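Local coordinates for protein inorganic pyrophosphatase (Shewanella sp. AS-11, PDB 6LL8) that probably hydrolyses inorganic diphosphate to two phosphates as a cold-adapted, manganese-dependent type II pyrophosphatase, at residues L252-V265 with G284-V298. Numbering follows the deposited sequence.
Sequences LLTDIMKEGSEMLV and GRVWLDGVLSRKKQV. With 2PN (imidodiphosphoric acid), chain I.
Ser261 and Leu288 form a hydrogen-bonded antiparallel pair, Leu288 N donating to Ser261 O at 2.8 Å, and Met263 pairs likewise with Val286. With OG opposite the carbonyl carbon and beside the backbone N (chi1 -62°), the Ser261 hydroxyl donates to Val291 O at 2.7 Å from above the carbonyl plane, while Thr254 OG1 donates to Ser261 OG. Replacing the serine with alanine would probably leave Val291 O without this donor and Thr254 OG1 without its acceptor. Ser261 N and Val291 N grip Leu288 O from opposite faces, so the carbonyl closing the type II turn 288-291 is also held by the neighbouring strand. Trp287 lies across that strand with Ser261 O 3.3 Å above its ring plane, offset toward the rim, and Glu262 CB at its edge; Gly260 has no side chain to obstruct the ring. On the sheet's other face, the bend at chi3 (-84°) carries Met263 CE to Leu288 CD1 and Val298 CG1, each at 3.9 Å. Leu292 CD2 packs on Thr254 CG2 at 3.6 Å. Farther out, Gln297 OE1 accepts from Leu292 N and Ser293 N, and Ser293 caps the helix carrying Arg294 and Lys295. Arg294 NE meets imidodiphosphate O4 edge-on at 2.8 Å (174°); Asp202 forms a salt bridge with Arg294 NH2, and Lys295 donates from N and NZ to O6 and from NZ to O3. An antiparallel edge of the DHHA2 mixed sheet thus leads into the helix start that binds the substrate analogue.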
loop_
_atom_site.group_PDB
_atom_site.type_symbol
_atom_site.label_atom_id
_atom_site.label_comp_id
_atom_site.label_asym_id
_atom_site.label_seq_id
_atom_site.Cartn_x
_atom_site.Cartn_y
_atom_site.Cartn_z
ATOM N N LEU A 252 0.172 -8.838 10.036
ATOM C CA LEU A 252 -0.545 -7.905 10.911
ATOM C C LEU A 252 -2.033 -8.091 10.768
ATOM O O LEU A 252 -2.580 -7.941 9.668
ATOM C CB LEU A 252 -0.193 -6.470 10.508
ATOM C CG LEU A 252 1.255 -6.045 10.713
ATOM C CD1 LEU A 252 1.596 -4.917 9.753
ATOM C CD2 LEU A 252 1.487 -5.612 12.153
ATOM N N LEU A 253 -2.683 -8.433 11.862
ATOM C CA LEU A 253 -4.163 -8.481 11.928
ATOM C C LEU A 253 -4.546 -7.180 12.642
ATOM O O LEU A 253 -4.319 -7.026 13.851
ATOM C CB LEU A 253 -4.626 -9.717 12.699
ATOM C CG LEU A 253 -4.067 -11.047 12.216
ATOM C CD1 LEU A 253 -4.629 -12.178 13.071
ATOM C CD2 LEU A 253 -4.377 -11.286 10.744
ATOM N N THR A 254 -5.024 -6.210 11.884
ATOM C CA THR A 254 -5.151 -4.822 12.337
ATOM C C THR A 254 -6.618 -4.495 12.545
ATOM O O THR A 254 -7.405 -4.559 11.618
ATOM C CB THR A 254 -4.509 -3.877 11.343
ATOM O OG1 THR A 254 -3.124 -4.212 11.225
ATOM C CG2 THR A 254 -4.687 -2.437 11.748
ATOM N N ASP A 255 -6.968 -4.126 13.779
ATOM C CA ASP A 255 -8.332 -3.723 14.145
ATOM C C ASP A 255 -8.378 -2.208 14.098
ATOM O O ASP A 255 -7.715 -1.542 14.908
ATOM C CB ASP A 255 -8.636 -4.291 15.527
ATOM C CG ASP A 255 -10.051 -4.052 15.988
ATOM O OD1 ASP A 255 -10.511 -2.916 15.826
ATOM O OD2 ASP A 255 -10.703 -5.059 16.450
ATOM N N ILE A 256 -9.132 -1.672 13.152
ATOM C CA ILE A 256 -9.153 -0.211 12.947
ATOM C C ILE A 256 -9.995 0.506 13.990
ATOM O O ILE A 256 -9.888 1.726 14.078
ATOM C CB ILE A 256 -9.554 0.174 11.533
ATOM C CG1 ILE A 256 -11.028 -0.064 11.244
ATOM C CG2 ILE A 256 -8.634 -0.487 10.524
ATOM C CD1 ILE A 256 -11.654 0.953 10.346
ATOM N N MET A 257 -10.778 -0.218 14.761
ATOM C CA MET A 257 -11.567 0.431 15.829
ATOM C C MET A 257 -10.779 0.391 17.153
ATOM O O MET A 257 -10.755 1.444 17.803
ATOM C CB MET A 257 -12.964 -0.198 15.924
ATOM C CG MET A 257 -13.695 -0.280 14.550
ATOM S SD MET A 257 -14.052 1.316 13.697
ATOM C CE MET A 257 -15.193 2.014 14.884
ATOM N N LYS A 258 -10.147 -0.708 17.529
ATOM C CA LYS A 258 -9.209 -0.778 18.688
ATOM C C LYS A 258 -7.962 0.058 18.392
ATOM O O LYS A 258 -7.218 0.412 19.319
ATOM C CB LYS A 258 -8.721 -2.218 18.958
ATOM C CG LYS A 258 -9.774 -3.201 19.460
ATOM C CD LYS A 258 -9.246 -4.645 19.524
ATOM C CE LYS A 258 -10.326 -5.631 19.919
ATOM N NZ LYS A 258 -11.563 -5.454 19.107
ATOM N N GLU A 259 -7.673 0.249 17.112
ATOM C CA GLU A 259 -6.447 0.917 16.641
ATOM C C GLU A 259 -5.213 0.186 17.165
ATOM O O GLU A 259 -4.300 0.796 17.741
ATOM C CB GLU A 259 -6.430 2.393 17.004
ATOM C CG GLU A 259 -7.607 3.154 16.417
ATOM C CD GLU A 259 -7.610 4.654 16.580
ATOM O OE1 GLU A 259 -6.575 5.190 16.950
ATOM O OE2 GLU A 259 -8.686 5.251 16.416
ATOM N N GLY A 260 -5.121 -1.093 16.891
ATOM C CA GLY A 260 -3.931 -1.888 17.208
ATOM C C GLY A 260 -3.882 -3.124 16.348
ATOM O O GLY A 260 -4.846 -3.403 15.590
ATOM N N SER A 261 -2.776 -3.849 16.431
ATOM C CA SER A 261 -2.567 -5.028 15.572
ATOM C C SER A 261 -2.073 -6.199 16.389
ATOM O O SER A 261 -1.183 -6.018 17.232
ATOM C CB SER A 261 -1.540 -4.734 14.484
ATOM O OG SER A 261 -1.954 -3.696 13.609
ATOM N N GLU A 262 -2.545 -7.390 16.039
ATOM C CA GLU A 262 -1.869 -8.617 16.476
ATOM C C GLU A 262 -0.917 -9.017 15.360
ATOM O O GLU A 262 -1.387 -9.181 14.222
ATOM C CB GLU A 262 -2.890 -9.706 16.767
ATOM C CG GLU A 262 -2.208 -10.950 17.295
ATOM C CD GLU A 262 -3.105 -12.054 17.757
ATOM O OE1 GLU A 262 -3.991 -12.394 17.004
ATOM O OE2 GLU A 262 -2.851 -12.584 18.836
ATOM N N MET A 263 0.335 -9.219 15.671
ATOM C CA MET A 263 1.300 -9.666 14.676
ATOM C C MET A 263 1.574 -11.139 14.858
ATOM O O MET A 263 1.934 -11.572 15.946
ATOM C CB MET A 263 2.604 -8.885 14.788
ATOM C CG MET A 263 3.611 -9.226 13.707
ATOM S SD MET A 263 5.219 -8.440 13.931
ATOM C CE MET A 263 4.880 -6.843 13.192
ATOM N N LEU A 264 1.406 -11.896 13.793
ATOM C CA LEU A 264 1.794 -13.314 13.700
ATOM C C LEU A 264 3.203 -13.341 13.117
ATOM O O LEU A 264 3.438 -12.661 12.091
ATOM C CB LEU A 264 0.820 -14.097 12.827
ATOM C CG LEU A 264 -0.664 -13.949 13.150
ATOM C CD1 LEU A 264 -1.509 -14.803 12.213
ATOM C CD2 LEU A 264 -0.969 -14.260 14.588
ATOM N N VAL A 265 4.118 -14.118 13.697
ATOM C CA VAL A 265 5.542 -14.053 13.345
ATOM C C VAL A 265 6.078 -15.455 13.118
ATOM O O VAL A 265 5.987 -16.305 14.037
ATOM C CB VAL A 265 6.338 -13.375 14.477
ATOM C CG1 VAL A 265 7.830 -13.328 14.157
ATOM C CG2 VAL A 265 5.798 -11.984 14.796
ATOM N N GLY A 284 4.651 -17.153 18.840
ATOM C CA GLY A 284 4.531 -16.565 17.504
ATOM C C GLY A 284 3.488 -15.476 17.367
ATOM O O GLY A 284 3.230 -15.080 16.229
ATOM N N ARG A 285 2.983 -14.938 18.456
ATOM C CA ARG A 285 2.001 -13.844 18.382
ATOM C C ARG A 285 2.416 -12.739 19.325
ATOM O O ARG A 285 2.930 -13.009 20.448
ATOM C CB ARG A 285 0.608 -14.332 18.773
ATOM C CG ARG A 285 0.152 -15.554 17.998
ATOM C CD ARG A 285 -1.287 -15.825 18.325
ATOM N NE ARG A 285 -1.742 -17.041 17.690
ATOM C CZ ARG A 285 -2.865 -17.675 17.981
ATOM N NH1 ARG A 285 -3.679 -17.204 18.908
ATOM N NH2 ARG A 285 -3.167 -18.800 17.355
ATOM N N VAL A 286 2.122 -11.509 18.939
ATOM C CA VAL A 286 2.332 -10.362 19.851
ATOM C C VAL A 286 1.252 -9.323 19.568
ATOM O O VAL A 286 0.979 -9.009 18.393
ATOM C CB VAL A 286 3.760 -9.783 19.757
ATOM C CG1 VAL A 286 4.113 -9.257 18.377
ATOM C CG2 VAL A 286 3.988 -8.703 20.810
ATOM N N TRP A 287 0.690 -8.738 20.596
ATOM C CA TRP A 287 -0.269 -7.622 20.478
ATOM C C TRP A 287 0.498 -6.323 20.531
ATOM O O TRP A 287 1.296 -6.080 21.464
ATOM C CB TRP A 287 -1.316 -7.657 21.592
ATOM C CG TRP A 287 -2.234 -6.486 21.522
ATOM C CD1 TRP A 287 -2.238 -5.417 22.369
ATOM C CD2 TRP A 287 -3.182 -6.168 20.488
ATOM N NE1 TRP A 287 -3.157 -4.494 21.965
ATOM C CE2 TRP A 287 -3.785 -4.937 20.833
ATOM C CE3 TRP A 287 -3.657 -6.849 19.365
ATOM C CZ2 TRP A 287 -4.766 -4.334 20.053
ATOM C CZ3 TRP A 287 -4.645 -6.255 18.598
ATOM C CH2 TRP A 287 -5.192 -5.012 18.933
ATOM N N LEU A 288 0.293 -5.513 19.501
ATOM C CA LEU A 288 0.967 -4.218 19.309
ATOM C C LEU A 288 -0.089 -3.128 19.412
ATOM O O LEU A 288 -0.688 -2.704 18.420
ATOM C CB LEU A 288 1.707 -4.176 17.977
ATOM C CG LEU A 288 2.747 -5.288 17.786
ATOM C CD1 LEU A 288 3.303 -5.220 16.374
ATOM C CD2 LEU A 288 3.857 -5.207 18.815
ATOM N N ASP A 289 -0.310 -2.656 20.623
ATOM C CA ASP A 289 -1.265 -1.572 20.895
ATOM C C ASP A 289 -0.886 -0.359 20.039
ATOM O O ASP A 289 0.300 -0.021 19.962
ATOM C CB ASP A 289 -1.229 -1.237 22.379
ATOM C CG ASP A 289 -2.125 -0.091 22.744
ATOM O OD1 ASP A 289 -3.306 -0.334 22.810
ATOM O OD2 ASP A 289 -1.590 1.059 22.870
ATOM N N GLY A 290 -1.887 0.307 19.457
ATOM C CA GLY A 290 -1.672 1.556 18.725
ATOM C C GLY A 290 -1.145 1.355 17.318
ATOM O O GLY A 290 -1.087 2.352 16.580
ATOM N N VAL A 291 -0.780 0.144 16.909
ATOM C CA VAL A 291 -0.144 -0.044 15.595
ATOM C C VAL A 291 -1.207 -0.203 14.529
ATOM O O VAL A 291 -1.981 -1.184 14.506
ATOM C CB VAL A 291 0.846 -1.205 15.629
ATOM C CG1 VAL A 291 1.325 -1.533 14.227
ATOM C CG2 VAL A 291 1.999 -0.859 16.533
ATOM N N LEU A 292 -1.223 0.784 13.641
ATOM C CA LEU A 292 -2.035 0.766 12.405
ATOM C C LEU A 292 -1.151 0.721 11.160
ATOM O O LEU A 292 -1.593 0.161 10.154
ATOM C CB LEU A 292 -2.961 1.992 12.324
ATOM C CG LEU A 292 -4.120 2.022 13.309
ATOM C CD1 LEU A 292 -4.816 3.386 13.271
ATOM C CD2 LEU A 292 -5.123 0.913 13.030
ATOM N N SER A 293 -0.034 1.432 11.167
ATOM C CA SER A 293 0.742 1.747 9.956
ATOM C C SER A 293 1.963 0.840 9.793
ATOM O O SER A 293 2.874 0.865 10.651
ATOM C CB SER A 293 1.214 3.158 10.025
ATOM O OG SER A 293 2.137 3.434 8.984
ATOM N N ARG A 294 2.024 0.113 8.694
ATOM C CA ARG A 294 3.229 -0.674 8.394
ATOM C C ARG A 294 4.404 0.254 8.113
ATOM O O ARG A 294 5.487 0.084 8.701
ATOM C CB ARG A 294 2.906 -1.650 7.262
ATOM C CG ARG A 294 4.091 -2.486 6.780
ATOM C CD ARG A 294 3.703 -3.605 5.839
ATOM N NE ARG A 294 2.888 -3.119 4.759
ATOM C CZ ARG A 294 1.961 -3.806 4.101
ATOM N NH1 ARG A 294 1.888 -5.123 4.194
ATOM N NH2 ARG A 294 1.098 -3.159 3.337
ATOM N N LYS A 295 4.239 1.254 7.247
ATOM C CA LYS A 295 5.391 2.099 6.864
ATOM C C LYS A 295 5.939 2.882 8.065
ATOM O O LYS A 295 7.135 3.146 8.076
ATOM C CB LYS A 295 5.066 3.073 5.722
ATOM C CG LYS A 295 4.147 4.224 6.102
ATOM C CD LYS A 295 3.977 5.280 4.997
ATOM C CE LYS A 295 3.391 4.770 3.704
ATOM N NZ LYS A 295 2.032 4.195 3.887
ATOM N N LYS A 296 5.104 3.266 9.031
ATOM C CA LYS A 296 5.568 4.180 10.092
ATOM C C LYS A 296 5.852 3.449 11.388
ATOM O O LYS A 296 6.765 3.840 12.119
ATOM C CB LYS A 296 4.564 5.306 10.293
ATOM C CG LYS A 296 4.981 6.409 11.218
ATOM C CD LYS A 296 4.004 7.557 11.220
ATOM C CE LYS A 296 4.284 8.621 12.257
ATOM N NZ LYS A 296 5.574 9.275 12.034
ATOM N N GLN A 297 5.093 2.413 11.707
ATOM C CA GLN A 297 5.137 1.775 13.030
ATOM C C GLN A 297 5.735 0.380 12.998
ATOM O O GLN A 297 6.008 -0.159 14.065
ATOM C CB GLN A 297 3.763 1.749 13.669
ATOM C CG GLN A 297 3.185 3.149 13.912
ATOM C CD GLN A 297 1.766 3.058 14.388
ATOM O OE1 GLN A 297 0.849 2.708 13.639
ATOM N NE2 GLN A 297 1.558 3.322 15.664
ATOM N N VAL A 298 5.877 -0.240 11.846
ATOM C CA VAL A 298 6.364 -1.631 11.752
ATOM C C VAL A 298 7.731 -1.658 11.087
ATOM O O VAL A 298 8.682 -2.220 11.641
ATOM C CB VAL A 298 5.333 -2.510 11.035
ATOM C CG1 VAL A 298 5.856 -3.911 10.781
ATOM C CG2 VAL A 298 4.037 -2.575 11.819
HETATM P P1 2PN I . 0.785 1.781 1.621
HETATM O O1 2PN I . 1.165 1.062 0.329
HETATM O O2 2PN I . -0.550 1.332 2.155
HETATM O O3 2PN I . 0.863 3.286 1.448
HETATM N N1 2PN I . 1.928 1.380 2.734
HETATM P P2 2PN I . 1.952 0.456 4.101
HETATM O O4 2PN I . 3.136 -0.484 3.902
HETATM O O5 2PN I . 0.651 -0.314 4.177
HETATM O O6 2PN I . 2.156 1.382 5.275
HETATM O O HOH W 1 -4.525 -0.607 20.295
HETATM O O HOH W 2 -4.109 -14.537 20.012
#